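Local coordinates for protein rhomboid protease GlpG (Haemophilus influenzae, PDB 2NR9) that probably catalyses intramembrane proteolysis of type-1 transmembrane domains, as a rhomboid-family serine protease with a serine-histidine dyad, at residues N63-F68 / F160-G165; L90-V95 / L177-I182. The protein carries 2 engineered substitutions. All coordinates share one frame; numbering follows the deposited sequence.

In the fold
From the N terminus, the chain runs through helix 10-27 and two short helices before reaching 63-68, the start of helix 63-84 and the first half of contact 1. Helix 86-108 follows directly and supplies 90-95 to contact 2. After helix 116-131, which begins with the nucleophile Ser116, the chain returns at 160-165 and closes contact 1 over 91 intervening residues. Helix 166-191 then brings 177-182 back to 90-95, closing contact 2. The two closures cross rather than nest. Their centres are 22 Å apart, on opposite sides of the centre of the chain. Contact 1 joins a loop to a helix start beside the active site, whereas contact 2 pairs two long membrane helices.

Contact 1: N63-F68 / F160-G165; sequences NLHILF and FGVEMG. With PQE (3,6,12,15,18,21,24-heptaoxahexatriacontan-1-ol), chain F.
The active site of this rhomboid protease lies beside the loop preceding helix 166-191, where Val162 and Glu163 meet His65 at the start of helix 63-84. The position of 160-165, just before helix 166-191 and with the Val162 side chain about 3 Å (nearest atoms) from those of catalytic Ser116 and His169, is consistent with the loop that caps the rhomboid active site. Val162 centres an inverse gamma turn, closed by a weak bond from Glu163 N to Gly161 O. Val162 CG1 touches the edge of the imidazole, 3.5 Å from His65 NE2. Glu163 comes over a face instead: its CG makes a CH-pi contact 3.5 Å from the centroid of the His65 ring, almost on the ring normal. A bend at chi2 (-78°) folds the carboxylate back, bringing Glu163 OE2 to 3.3 Å from His65 CG without a hydrogen bond, the carboxylate and ring planes 71° apart. His65 ND1 is hydrogen-bonded to the backbone N of Leu61. Nearby, Leu64 CB packs against the edge of the Phe160 ring, 4.2 Å from CZ. Asn63 takes no part in the loop contact; its backbone N makes a weak hydrogen bond of 3.4 Å to O71 of a bound PQE (chain F).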
ATOM      1  N   ASN A  63       6.232  10.937 -12.278  1.00 57.78           N
ATOM      2  CA  ASN A  63       7.522  10.578 -11.690  1.00 58.79           C
ATOM      3  C   ASN A  63       7.543  10.749 -10.167  1.00 58.54           C
ATOM      4  O   ASN A  63       8.194   9.982  -9.460  1.00 58.50           O
ATOM      5  CB  ASN A  63       8.659  11.388 -12.333  1.00 58.55           C
ATOM      6  CG  ASN A  63       8.824  11.097 -13.822  1.00 58.69           C
ATOM      7  OD1 ASN A  63       9.435  11.876 -14.557  1.00 59.31           O
ATOM      8  ND2 ASN A  63       8.286   9.973 -14.266  1.00 59.24           N
ATOM      9  N   LEU A  64       6.850  11.771  -9.671  1.00 58.90           N
ATOM     10  CA  LEU A  64       6.754  12.003  -8.229  1.00 58.96           C
ATOM     11  C   LEU A  64       5.780  11.011  -7.613  1.00 58.48           C
ATOM     12  O   LEU A  64       5.986  10.514  -6.500  1.00 59.31           O
ATOM     13  CB  LEU A  64       6.300  13.438  -7.933  1.00 59.62           C
ATOM     14  CG  LEU A  64       7.317  14.553  -8.177  1.00 60.18           C
ATOM     15  CD1 LEU A  64       6.671  15.926  -8.023  1.00 60.52           C
ATOM     16  CD2 LEU A  64       8.502  14.407  -7.234  1.00 60.16           C
ATOM     17  N   HIS A  65       4.708  10.734  -8.338  1.00 56.59           N
ATOM     18  CA  HIS A  65       3.720   9.785  -7.878  1.00 54.90           C
ATOM     19  C   HIS A  65       4.408   8.467  -7.519  1.00 53.76           C
ATOM     20  O   HIS A  65       4.379   8.030  -6.362  1.00 52.52           O
ATOM     21  CB  HIS A  65       2.653   9.586  -8.959  1.00 53.97           C
ATOM     22  CG  HIS A  65       1.503   8.731  -8.530  1.00 53.94           C
ATOM     23  ND1 HIS A  65       0.863   7.862  -9.387  1.00 53.55           N
ATOM     24  CD2 HIS A  65       0.932   8.549  -7.315  1.00 53.79           C
ATOM     25  CE1 HIS A  65      -0.093   7.227  -8.733  1.00 54.05           C
ATOM     26  NE2 HIS A  65      -0.064   7.617  -7.471  1.00 53.54           N
ATOM     27  N   ILE A  66       5.145   7.913  -8.476  1.00 52.96           N
ATOM     28  CA  ILE A  66       5.815   6.640  -8.280  1.00 52.14           C
ATOM     29  C   ILE A  66       7.032   6.756  -7.358  1.00 52.68           C
ATOM     30  O   ILE A  66       7.313   5.848  -6.584  1.00 52.19           O
ATOM     31  CB  ILE A  66       6.202   5.987  -9.635  1.00 51.10           C
ATOM     32  CG1 ILE A  66       6.666   4.553  -9.431  1.00 49.54           C
ATOM     33  CG2 ILE A  66       7.252   6.812 -10.360  1.00 50.33           C
ATOM     34  CD1 ILE A  66       6.946   3.825 -10.720  1.00 49.60           C
ATOM     35  N   LEU A  67       7.701   7.904  -7.388  1.00 53.34           N
ATOM     36  CA  LEU A  67       8.882   8.118  -6.548  1.00 53.94           C
ATOM     37  C   LEU A  67       8.531   8.109  -5.059  1.00 54.05           C
ATOM     38  O   LEU A  67       9.232   7.499  -4.249  1.00 53.52           O
ATOM     39  CB  LEU A  67       9.585   9.427  -6.910  1.00 54.31           C
ATOM     40  CG  LEU A  67      10.847   9.720  -6.095  1.00 54.74           C
ATOM     41  CD1 LEU A  67      11.869   8.597  -6.261  1.00 54.74           C
ATOM     42  CD2 LEU A  67      11.449  11.065  -6.485  1.00 54.74           C
ATOM     43  N   PHE A  68       7.480   8.832  -4.694  1.00 54.16           N
ATOM     44  CA  PHE A  68       7.044   8.870  -3.302  1.00 54.41           C
ATOM     45  C   PHE A  68       6.410   7.554  -2.864  1.00 52.82           C
ATOM     46  O   PHE A  68       6.725   7.037  -1.793  1.00 52.81           O
ATOM     47  CB  PHE A  68       6.120  10.064  -3.041  1.00 56.26           C
ATOM     48  CG  PHE A  68       6.856  11.368  -2.843  1.00 58.34           C
ATOM     49  CD1 PHE A  68       7.548  11.959  -3.890  1.00 59.05           C
ATOM     50  CD2 PHE A  68       6.846  12.004  -1.610  1.00 59.27           C
ATOM     51  CE1 PHE A  68       8.228  13.153  -3.706  1.00 60.10           C
ATOM     52  CE2 PHE A  68       7.519  13.202  -1.421  1.00 59.87           C
ATOM     53  CZ  PHE A  68       8.207  13.779  -2.472  1.00 60.09           C
ATOM     54  N   PHE A 160      -1.162  18.078  -2.228  1.00113.86           N
ATOM     55  CA  PHE A 160      -0.441  17.378  -3.287  1.00112.42           C
ATOM     56  C   PHE A 160      -1.427  16.770  -4.289  1.00111.12           C
ATOM     57  O   PHE A 160      -1.853  17.436  -5.234  1.00111.10           O
ATOM     58  CB  PHE A 160       0.470  16.291  -2.700  1.00112.58           C
ATOM     59  CG  PHE A 160       1.334  15.602  -3.726  1.00112.67           C
ATOM     60  CD1 PHE A 160       2.503  16.196  -4.179  1.00112.68           C
ATOM     61  CD2 PHE A 160       0.994  14.348  -4.214  1.00112.71           C
ATOM     62  CE1 PHE A 160       3.302  15.566  -5.117  1.00112.68           C
ATOM     63  CE2 PHE A 160       1.792  13.712  -5.151  1.00112.69           C
ATOM     64  CZ  PHE A 160       2.946  14.322  -5.602  1.00112.70           C
ATOM     65  N   GLY A 161      -1.795  15.510  -4.068  1.00109.47           N
ATOM     66  CA  GLY A 161      -2.741  14.822  -4.948  1.00107.25           C
ATOM     67  C   GLY A 161      -2.213  13.505  -5.489  1.00105.50           C
ATOM     68  O   GLY A 161      -1.569  13.468  -6.540  1.00105.43           O
ATOM     69  N   VAL A 162      -2.506  12.418  -4.781  1.00103.56           N
ATOM     70  CA  VAL A 162      -2.052  11.094  -5.196  1.00101.57           C
ATOM     71  C   VAL A 162      -3.037  10.452  -6.176  1.00 99.95           C
ATOM     72  O   VAL A 162      -3.701   9.467  -5.853  1.00 99.67           O
ATOM     73  CB  VAL A 162      -1.832  10.162  -3.991  1.00101.61           C
ATOM     74  CG1 VAL A 162      -1.205   8.858  -4.445  1.00101.50           C
ATOM     75  CG2 VAL A 162      -0.948  10.839  -2.955  1.00101.63           C
ATOM     76  N   GLU A 163      -3.128  11.037  -7.369  1.00 97.94           N
ATOM     77  CA  GLU A 163      -4.015  10.549  -8.432  1.00 95.78           C
ATOM     78  C   GLU A 163      -4.861   9.314  -8.107  1.00 93.77           C
ATOM     79  O   GLU A 163      -4.691   8.250  -8.705  1.00 93.53           O
ATOM     80  CB  GLU A 163      -3.254  10.383  -9.752  1.00 96.20           C
ATOM     81  CG  GLU A 163      -1.748  10.243  -9.590  1.00 96.42           C
ATOM     82  CD  GLU A 163      -1.069  11.580  -9.334  1.00 96.50           C
ATOM     83  OE1 GLU A 163      -1.541  12.607  -9.899  1.00 96.49           O
ATOM     84  OE2 GLU A 163      -0.043  11.600  -8.601  1.00 96.48           O
ATOM     85  N   MET A 164      -5.794   9.491  -7.175  1.00 91.05           N
ATOM     86  CA  MET A 164      -6.750   8.457  -6.781  1.00 88.28           C
ATOM     87  C   MET A 164      -7.852   9.131  -5.993  1.00 85.76           C
ATOM     88  O   MET A 164      -9.011   9.173  -6.409  1.00 85.65           O
ATOM     89  CB  MET A 164      -6.099   7.406  -5.875  1.00 88.66           C
ATOM     90  CG  MET A 164      -5.076   6.513  -6.535  1.00 88.92           C
ATOM     91  SD  MET A 164      -4.556   5.193  -5.418  1.00 89.30           S
ATOM     92  CE  MET A 164      -6.089   4.277  -5.240  1.00 88.57           C
ATOM     93  N   GLY A 165      -7.460   9.684  -4.851  1.00 82.27           N
ATOM     94  CA  GLY A 165      -8.377  10.326  -3.935  1.00 78.17           C
ATOM     95  C   GLY A 165      -8.072   9.847  -2.533  1.00 74.82           C
ATOM     96  O   GLY A 165      -7.386   8.839  -2.348  1.00 74.39           O
TER
HETATM   97  O47 PQE F 205       9.262  11.622 -17.984  0.65 57.02           O
HETATM   98  C68 PQE F 205       8.425  12.608 -17.360  0.65 59.42           C
HETATM   99  C52 PQE F 205       7.098  11.972 -16.951  0.65 60.51           C
HETATM  100  O70 PQE F 205       6.282  12.947 -16.300  0.65 61.67           O
HETATM  101  C55 PQE F 205       6.399  12.882 -14.878  0.65 62.12           C
HETATM  102  C58 PQE F 205       5.801  14.140 -14.254  0.65 63.29           C
HETATM  103  O71 PQE F 205       6.288  14.293 -12.921  0.65 64.45           O
HETATM  104  C61 PQE F 205       7.112  15.452 -12.785  0.65 65.55           C
HETATM  105  C62 PQE F 205       7.927  15.652 -14.058  0.65 66.25           C
HETATM  106  C63 PQE F 205       9.376  16.005 -13.742  0.65 67.25           C
HETATM  107  C66 PQE F 205       9.866  15.280 -12.494  1.00 67.94           C
HETATM  108  C67 PQE F 205      10.654  14.027 -12.858  1.00 69.16           C
HETATM  109  O72 PQE F 205      11.005  13.325 -11.665  1.00 70.90           O
HETATM  110  C65 PQE F 205      11.756  12.143 -11.948  1.00 71.66           C
HETATM  111  C64 PQE F 205      12.020  11.371 -10.658  1.00 71.77           C
HETATM  112  O73 PQE F 205      12.559  10.083 -10.967  1.00 72.10           O
HETATM  113  C60 PQE F 205      11.712   9.340 -11.844  1.00 72.48           C
HETATM  114  C59 PQE F 205      11.644   7.888 -11.382  1.00 72.94           C
HETATM  115  O74 PQE F 205      10.942   7.105 -12.349  1.00 73.48           O
HETATM  116  C57 PQE F 205      10.441   5.888 -11.793  1.00 74.01           C
HETATM  117  C56 PQE F 205      11.478   5.278 -10.853  1.00 74.41           C
HETATM  118  O75 PQE F 205      11.010   5.332  -9.503  1.00 74.79           O
HETATM  119  C54 PQE F 205      12.093   5.393  -8.575  1.00 75.53           C
HETATM  120  C53 PQE F 205      11.591   5.057  -7.174  1.00 76.19           C
HETATM  121  O76 PQE F 205      12.494   4.149  -6.544  1.00 76.71           O
HETATM  122  C51 PQE F 205      12.732   4.497  -5.179  1.00 77.61           C
HETATM  123  C50 PQE F 205      13.516   3.386  -4.483  1.00 78.26           C
HETATM  124  C49 PQE F 205      13.457   3.541  -2.966  1.00 79.10           C
HETATM  125  C48 PQE F 205      14.852   3.594  -2.353  1.00 79.87           C
HETATM  126  C47 PQE F 205      14.778   3.836  -0.849  1.00 80.93           C
HETATM  127  C46 PQE F 205      15.430   5.163  -0.472  1.00 82.01           C
HETATM  128  C45 PQE F 205      14.960   5.639   0.899  1.00 83.01           C
HETATM  129  C44 PQE F 205      15.390   7.081   1.162  1.00 83.92           C
HETATM  130  C43 PQE F 205      15.066   7.505   2.594  1.00 84.67           C
HETATM  131  C42 PQE F 205      16.295   8.080   3.295  1.00 85.18           C
HETATM  132  C41 PQE F 205      15.926   9.265   4.180  1.00 85.49           C
HETATM  133  C40 PQE F 205      16.904  10.410   3.999  1.00 85.76           C

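Contact 2: L90-V95 / L177-I182; sequences LMLYVV and LIWGFI. With PQE (3,6,12,15,18,21,24-heptaoxahexatriacontan-1-ol), chain E; PA6 ((R)-2-(formyloxy)-3-(phosphonooxy)propyl pentanoate), chain D.
Helix segments 90-95 and 177-182 run roughly antiparallel, at 147°, with their axes no closer than 12.3 Å, and the indole of Trp179 bridges this wide separation to Met91, Leu92 and Val95. The contact joins two helices of the rhomboid transmembrane bundle, away from the annotated sites, with detergent packed beside the indole. With CG anti to the backbone nitrogen (chi1 -155°), Trp179 carries its six-membered ring across to the side chains of 90-95. In one of its two modelled conformers, so with some doubt, Leu92 sets CD2 over one face, toward the rim, in a CH-pi contact 3.7 Å from the centroid of the Trp179 six-membered ring. Val95 meets the outer edge in the ring plane, its CB 3.6 Å from Trp179 CZ3. Met91 adds a looser apolar touch, CB to Trp179 CH2 at 4.0 Å, while the rest of its extended chain leads away. No hydrogen bond joins the two segments. Over the second face of the indole lies a bound PQE molecule (chain E), its C55 3.6 Å from Trp179 CD1. The same molecule receives a weak hydrogen bond from Trp179 NE1 to its O47, 3.3 Å long, and also bonds to Asp183. One turn on, Ile182 touches both PQE and the lipid-like PA6. Helix 116-131 approaches both partners, Tyr125 meeting Leu92 while Phe127 and Ile128 meet Leu177; Tyr93, pointing away from 177-182, touches Ile54 of helix 52-55.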
ATOM      1  N   LEU A  90       2.656  -9.908   1.490  1.00 43.09           N
ATOM      2  CA  LEU A  90       1.924 -10.266   0.285  1.00 43.45           C
ATOM      3  C   LEU A  90       0.422 -10.129   0.561  1.00 44.36           C
ATOM      4  O   LEU A  90      -0.299  -9.500  -0.208  1.00 45.18           O
ATOM      5  CB  LEU A  90       2.255 -11.699  -0.144  1.00 44.23           C
ATOM      6  CG  LEU A  90       2.348 -11.970  -1.655  1.00 46.50           C
ATOM      7  CD1 LEU A  90       2.205 -13.465  -1.947  1.00 46.60           C
ATOM      8  CD2 LEU A  90       1.321 -11.171  -2.439  1.00 45.68           C
ATOM      9  N   MET A  91      -0.022 -10.690   1.690  1.00 44.14           N
ATOM     10  CA  MET A  91      -1.429 -10.629   2.123  1.00 44.86           C
ATOM     11  C   MET A  91      -1.944  -9.206   2.328  1.00 43.10           C
ATOM     12  O   MET A  91      -3.028  -8.852   1.853  1.00 42.35           O
ATOM     13  CB  MET A  91      -1.635 -11.434   3.415  1.00 47.69           C
ATOM     14  CG  MET A  91      -1.668 -12.948   3.228  1.00 51.37           C
ATOM     15  SD  MET A  91      -1.996 -13.808   4.792  1.00 55.94           S
ATOM     16  CE  MET A  91      -2.019 -15.516   4.249  1.00 54.92           C
ATOM     17  N   LEU A  92      -1.227  -8.420   3.119  1.00 41.83           N
ATOM     18  CA  LEU A  92      -1.614  -7.032   3.318  1.00 40.74           C
ATOM     19  C   LEU A  92      -1.744  -6.360   1.950  1.00 41.58           C
ATOM     20  O   LEU A  92      -2.684  -5.600   1.708  1.00 43.01           O
ATOM     21  CB  LEU A  92      -0.558  -6.292   4.146  0.50 42.30           C
ATOM     22  CG  LEU A  92      -0.456  -6.560   5.649  0.50 42.83           C
ATOM     23  CD1 LEU A  92       0.898  -6.103   6.175  0.50 43.63           C
ATOM     24  CD2 LEU A  92      -1.587  -5.869   6.395  0.50 43.43           C
ATOM     25  N   TYR A  93      -0.840  -6.693   1.029  1.00 42.74           N
ATOM     26  CA  TYR A  93      -0.872  -6.086  -0.315  1.00 43.09           C
ATOM     27  C   TYR A  93      -2.124  -6.452  -1.113  1.00 43.37           C
ATOM     28  O   TYR A  93      -2.785  -5.577  -1.693  1.00 43.65           O
ATOM     29  CB  TYR A  93       0.386  -6.440  -1.121  1.00 42.82           C
ATOM     30  CG  TYR A  93       0.252  -6.125  -2.595  1.00 44.06           C
ATOM     31  CD1 TYR A  93       0.356  -4.817  -3.062  1.00 44.06           C
ATOM     32  CD2 TYR A  93      -0.023  -7.129  -3.514  1.00 44.36           C
ATOM     33  CE1 TYR A  93       0.194  -4.522  -4.413  1.00 43.79           C
ATOM     34  CE2 TYR A  93      -0.181  -6.845  -4.868  1.00 44.08           C
ATOM     35  CZ  TYR A  93      -0.072  -5.543  -5.311  1.00 44.24           C
ATOM     36  OH  TYR A  93      -0.222  -5.265  -6.656  1.00 44.54           O
ATOM     37  N   VAL A  94      -2.407  -7.746  -1.201  1.00 42.49           N
ATOM     38  CA  VAL A  94      -3.559  -8.212  -1.939  1.00 42.45           C
ATOM     39  C   VAL A  94      -4.853  -7.624  -1.371  1.00 42.91           C
ATOM     40  O   VAL A  94      -5.683  -7.097  -2.110  1.00 42.57           O
ATOM     41  CB  VAL A  94      -3.648  -9.766  -1.946  1.00 42.47           C
ATOM     42  CG1 VAL A  94      -4.946 -10.210  -2.574  1.00 42.72           C
ATOM     43  CG2 VAL A  94      -2.465 -10.372  -2.700  1.00 43.52           C
ATOM     44  N   VAL A  95      -4.991  -7.687  -0.045  1.00 43.67           N
ATOM     45  CA  VAL A  95      -6.196  -7.228   0.655  1.00 43.12           C
ATOM     46  C   VAL A  95      -6.357  -5.711   0.664  1.00 43.32           C
ATOM     47  O   VAL A  95      -7.453  -5.195   0.427  1.00 45.37           O
ATOM     48  CB  VAL A  95      -6.250  -7.776   2.101  1.00 43.96           C
ATOM     49  CG1 VAL A  95      -7.310  -7.043   2.920  1.00 44.66           C
ATOM     50  CG2 VAL A  95      -6.504  -9.290   2.093  1.00 42.35           C
ATOM     51  N   LEU A 177      -4.508  -0.285  10.324  1.00 49.63           N
ATOM     52  CA  LEU A 177      -4.740  -0.126  11.757  1.00 51.17           C
ATOM     53  C   LEU A 177      -5.493  -1.318  12.360  1.00 51.43           C
ATOM     54  O   LEU A 177      -5.116  -1.827  13.415  1.00 52.15           O
ATOM     55  CB  LEU A 177      -5.484   1.183  12.049  1.00 50.18           C
ATOM     56  CG  LEU A 177      -4.754   2.502  11.764  1.00 50.19           C
ATOM     57  CD1 LEU A 177      -5.692   3.685  11.968  1.00 50.25           C
ATOM     58  CD2 LEU A 177      -3.522   2.642  12.636  1.00 50.70           C
ATOM     59  N   ILE A 178      -6.563  -1.749  11.698  1.00 51.62           N
ATOM     60  CA  ILE A 178      -7.350  -2.888  12.186  1.00 51.14           C
ATOM     61  C   ILE A 178      -6.551  -4.190  12.134  1.00 51.92           C
ATOM     62  O   ILE A 178      -6.557  -4.966  13.090  1.00 52.20           O
ATOM     63  CB  ILE A 178      -8.673  -3.064  11.399  1.00 50.14           C
ATOM     64  CG1 ILE A 178      -9.599  -1.868  11.635  1.00 49.35           C
ATOM     65  CG2 ILE A 178      -9.379  -4.355  11.811  1.00 48.99           C
ATOM     66  CD1 ILE A 178     -10.889  -1.905  10.800  1.00 48.73           C
ATOM     67  N   TRP A 179      -5.844  -4.413  11.028  1.00 51.18           N
ATOM     68  CA  TRP A 179      -5.076  -5.639  10.869  1.00 50.98           C
ATOM     69  C   TRP A 179      -3.989  -5.727  11.940  1.00 51.29           C
ATOM     70  O   TRP A 179      -3.816  -6.763  12.575  1.00 51.01           O
ATOM     71  CB  TRP A 179      -4.442  -5.706   9.479  1.00 51.21           C
ATOM     72  CG  TRP A 179      -4.152  -7.104   9.023  1.00 50.40           C
ATOM     73  CD1 TRP A 179      -3.588  -8.103   9.761  1.00 50.44           C
ATOM     74  CD2 TRP A 179      -4.256  -7.607   7.681  1.00 50.38           C
ATOM     75  NE1 TRP A 179      -3.417  -9.226   8.986  1.00 50.90           N
ATOM     76  CE2 TRP A 179      -3.806  -8.943   7.701  1.00 50.33           C
ATOM     77  CE3 TRP A 179      -4.721  -7.068   6.472  1.00 50.85           C
ATOM     78  CZ2 TRP A 179      -3.819  -9.757   6.562  1.00 49.99           C
ATOM     79  CZ3 TRP A 179      -4.730  -7.877   5.341  1.00 50.47           C
ATOM     80  CH2 TRP A 179      -4.282  -9.207   5.395  1.00 50.23           C
ATOM     81  N   GLY A 180      -3.276  -4.622  12.144  1.00 51.51           N
ATOM     82  CA  GLY A 180      -2.205  -4.559  13.134  1.00 52.01           C
ATOM     83  C   GLY A 180      -2.687  -4.751  14.561  1.00 52.53           C
ATOM     84  O   GLY A 180      -1.984  -5.329  15.385  1.00 52.47           O
ATOM     85  N   PHE A 181      -3.873  -4.227  14.864  1.00 52.59           N
ATOM     86  CA  PHE A 181      -4.464  -4.382  16.189  1.00 51.08           C
ATOM     87  C   PHE A 181      -4.771  -5.857  16.427  1.00 52.23           C
ATOM     88  O   PHE A 181      -4.499  -6.402  17.501  1.00 52.53           O
ATOM     89  CB  PHE A 181      -5.747  -3.553  16.307  1.00 50.74           C
ATOM     90  CG  PHE A 181      -6.377  -3.596  17.675  1.00 50.39           C
ATOM     91  CD1 PHE A 181      -6.053  -2.646  18.631  1.00 50.18           C
ATOM     92  CD2 PHE A 181      -7.289  -4.587  18.004  1.00 49.73           C
ATOM     93  CE1 PHE A 181      -6.626  -2.682  19.899  1.00 50.53           C
ATOM     94  CE2 PHE A 181      -7.862  -4.633  19.270  1.00 50.41           C
ATOM     95  CZ  PHE A 181      -7.523  -3.678  20.220  1.00 49.76           C
ATOM     96  N   ILE A 182      -5.326  -6.502  15.410  1.00 52.52           N
ATOM     97  CA  ILE A 182      -5.642  -7.919  15.490  1.00 53.83           C
ATOM     98  C   ILE A 182      -4.379  -8.764  15.692  1.00 54.53           C
ATOM     99  O   ILE A 182      -4.331  -9.610  16.582  1.00 56.50           O
ATOM    100  CB  ILE A 182      -6.415  -8.387  14.248  1.00 52.55           C
ATOM    101  CG1 ILE A 182      -7.801  -7.734  14.224  1.00 53.17           C
ATOM    102  CG2 ILE A 182      -6.540  -9.906  14.238  1.00 53.59           C
ATOM    103  CD1 ILE A 182      -8.576  -7.979  12.954  1.00 52.20           C
TER
HETATM  104  O47 PQE E 204      -3.307 -12.091  10.640  1.00 73.31           O
HETATM  105  C68 PQE E 204      -4.653 -12.148  10.145  1.00 74.22           C
HETATM  106  C52 PQE E 204      -5.620 -11.647  11.215  1.00 74.30           C
HETATM  107  O70 PQE E 204      -6.818 -11.162  10.603  1.00 74.39           O
HETATM  108  C55 PQE E 204      -6.750  -9.761  10.343  1.00 74.22           C
HETATM  109  C58 PQE E 204      -8.084  -9.274   9.789  1.00 74.36           C
HETATM  110  O71 PQE E 204      -7.864  -8.566   8.569  1.00 74.55           O
HETATM  111  C61 PQE E 204      -8.009  -7.153   8.731  1.00 74.00           C
HETATM  112  C62 PQE E 204      -9.168  -6.669   7.868  1.00 73.54           C
HETATM  113  C63 PQE E 204      -9.319  -5.155   7.930  1.00 73.54           C
HETATM  114  C66 PQE E 204     -10.296  -4.670   6.865  1.00 73.91           C
HETATM  115  C67 PQE E 204     -11.177  -3.550   7.397  1.00 74.77           C
HETATM  116  O72 PQE E 204     -12.531  -3.780   7.011  1.00 75.95           O
HETATM  117  C65 PQE E 204     -12.925  -2.947   5.921  1.00 76.23           C
HETATM  118  C64 PQE E 204     -12.452  -1.518   6.167  1.00 76.70           C
HETATM  119  O73 PQE E 204     -12.889  -0.689   5.089  1.00 77.48           O
HETATM  120  C60 PQE E 204     -12.659   0.697   5.345  1.00 77.80           C
HETATM  121  C59 PQE E 204     -13.436   1.531   4.330  1.00 78.10           C
HETATM  122  O74 PQE E 204     -14.558   2.142   4.963  1.00 77.91           O
HETATM  123  C57 PQE E 204     -14.176   3.305   5.695  1.00 78.36           C
HETATM  124  C56 PQE E 204     -14.641   4.548   4.947  1.00 78.72           C
HETATM  125  O75 PQE E 204     -13.515   5.332   4.558  1.00 79.37           O
HETATM  126  C54 PQE E 204     -13.828   6.181   3.456  1.00 80.24           C
HETATM  127  C53 PQE E 204     -13.479   7.624   3.803  1.00 81.61           C
HETATM  128  O76 PQE E 204     -13.723   8.448   2.664  1.00 83.02           O
HETATM  129  C51 PQE E 204     -13.647   9.835   2.981  1.00 84.22           C
HETATM  130  C50 PQE E 204     -13.127  10.603   1.772  1.00 85.23           C
HETATM  131  C49 PQE E 204     -12.342  11.833   2.211  1.00 86.43           C
HETATM  132  C48 PQE E 204     -12.821  13.079   1.473  1.00 87.84           C
HETATM  133  C47 PQE E 204     -13.123  14.215   2.446  1.00 88.78           C
HETATM  134  C46 PQE E 204     -13.057  15.571   1.749  1.00 89.67           C
HETATM  135  C45 PQE E 204     -14.452  16.081   1.402  1.00 90.33           C
HETATM  136  C44 PQE E 204     -14.423  16.947   0.146  1.00 90.64           C
HETATM  137  C43 PQE E 204     -15.696  17.778   0.022  1.00 91.00           C
HETATM  138  C42 PQE E 204     -15.490  18.963  -0.917  1.00 91.34           C
HETATM  139  C41 PQE E 204     -15.231  20.249  -0.137  1.00 91.41           C
HETATM  140  C40 PQE E 204     -16.138  21.367  -0.606  1.00 91.24           C
HETATM  141  O32 PA6 D 203     -14.474 -10.170  15.451  1.00127.34           O
HETATM  142  C31 PA6 D 203     -13.353  -9.712  15.285  1.00127.41           C
HETATM  143  C32 PA6 D 203     -12.953  -8.402  15.923  1.00127.55           C
HETATM  144  C33 PA6 D 203     -12.516  -8.648  17.362  1.00127.72           C
HETATM  145  C34 PA6 D 203     -11.031  -8.353  17.546  1.00127.81           C
HETATM  146  C35 PA6 D 203     -10.637  -7.076  16.836  1.00127.86           C
HETATM  147  O31 PA6 D 203     -12.401 -10.440  14.462  1.00127.26           O
HETATM  148  C3  PA6 D 203     -12.739 -11.719  13.931  1.00127.07           C
HETATM  149  C2  PA6 D 203     -11.625 -12.198  13.004  1.00126.94           C
HETATM  150  O21 PA6 D 203     -11.548 -11.343  11.863  1.00126.92           O
HETATM  151  C21 PA6 D 203     -11.480  -9.898  12.026  1.00126.84           C
HETATM  152  O22 PA6 D 203     -11.576  -9.166  11.055  1.00126.71           O
HETATM  153  C1  PA6 D 203     -10.291 -12.190  13.747  1.00126.93           C
HETATM  154  O11 PA6 D 203     -10.497 -12.506  15.123  1.00126.96           O
HETATM  155  P   PA6 D 203      -9.307 -12.318  16.196  1.00126.95           P
HETATM  156  O13 PA6 D 203      -9.566 -10.958  16.799  1.00126.91           O
HETATM  157  O14 PA6 D 203      -9.490 -13.468  17.158  1.00126.94           O
HETATM  158  O12 PA6 D 203      -8.052 -12.402  15.359  1.00127.00           O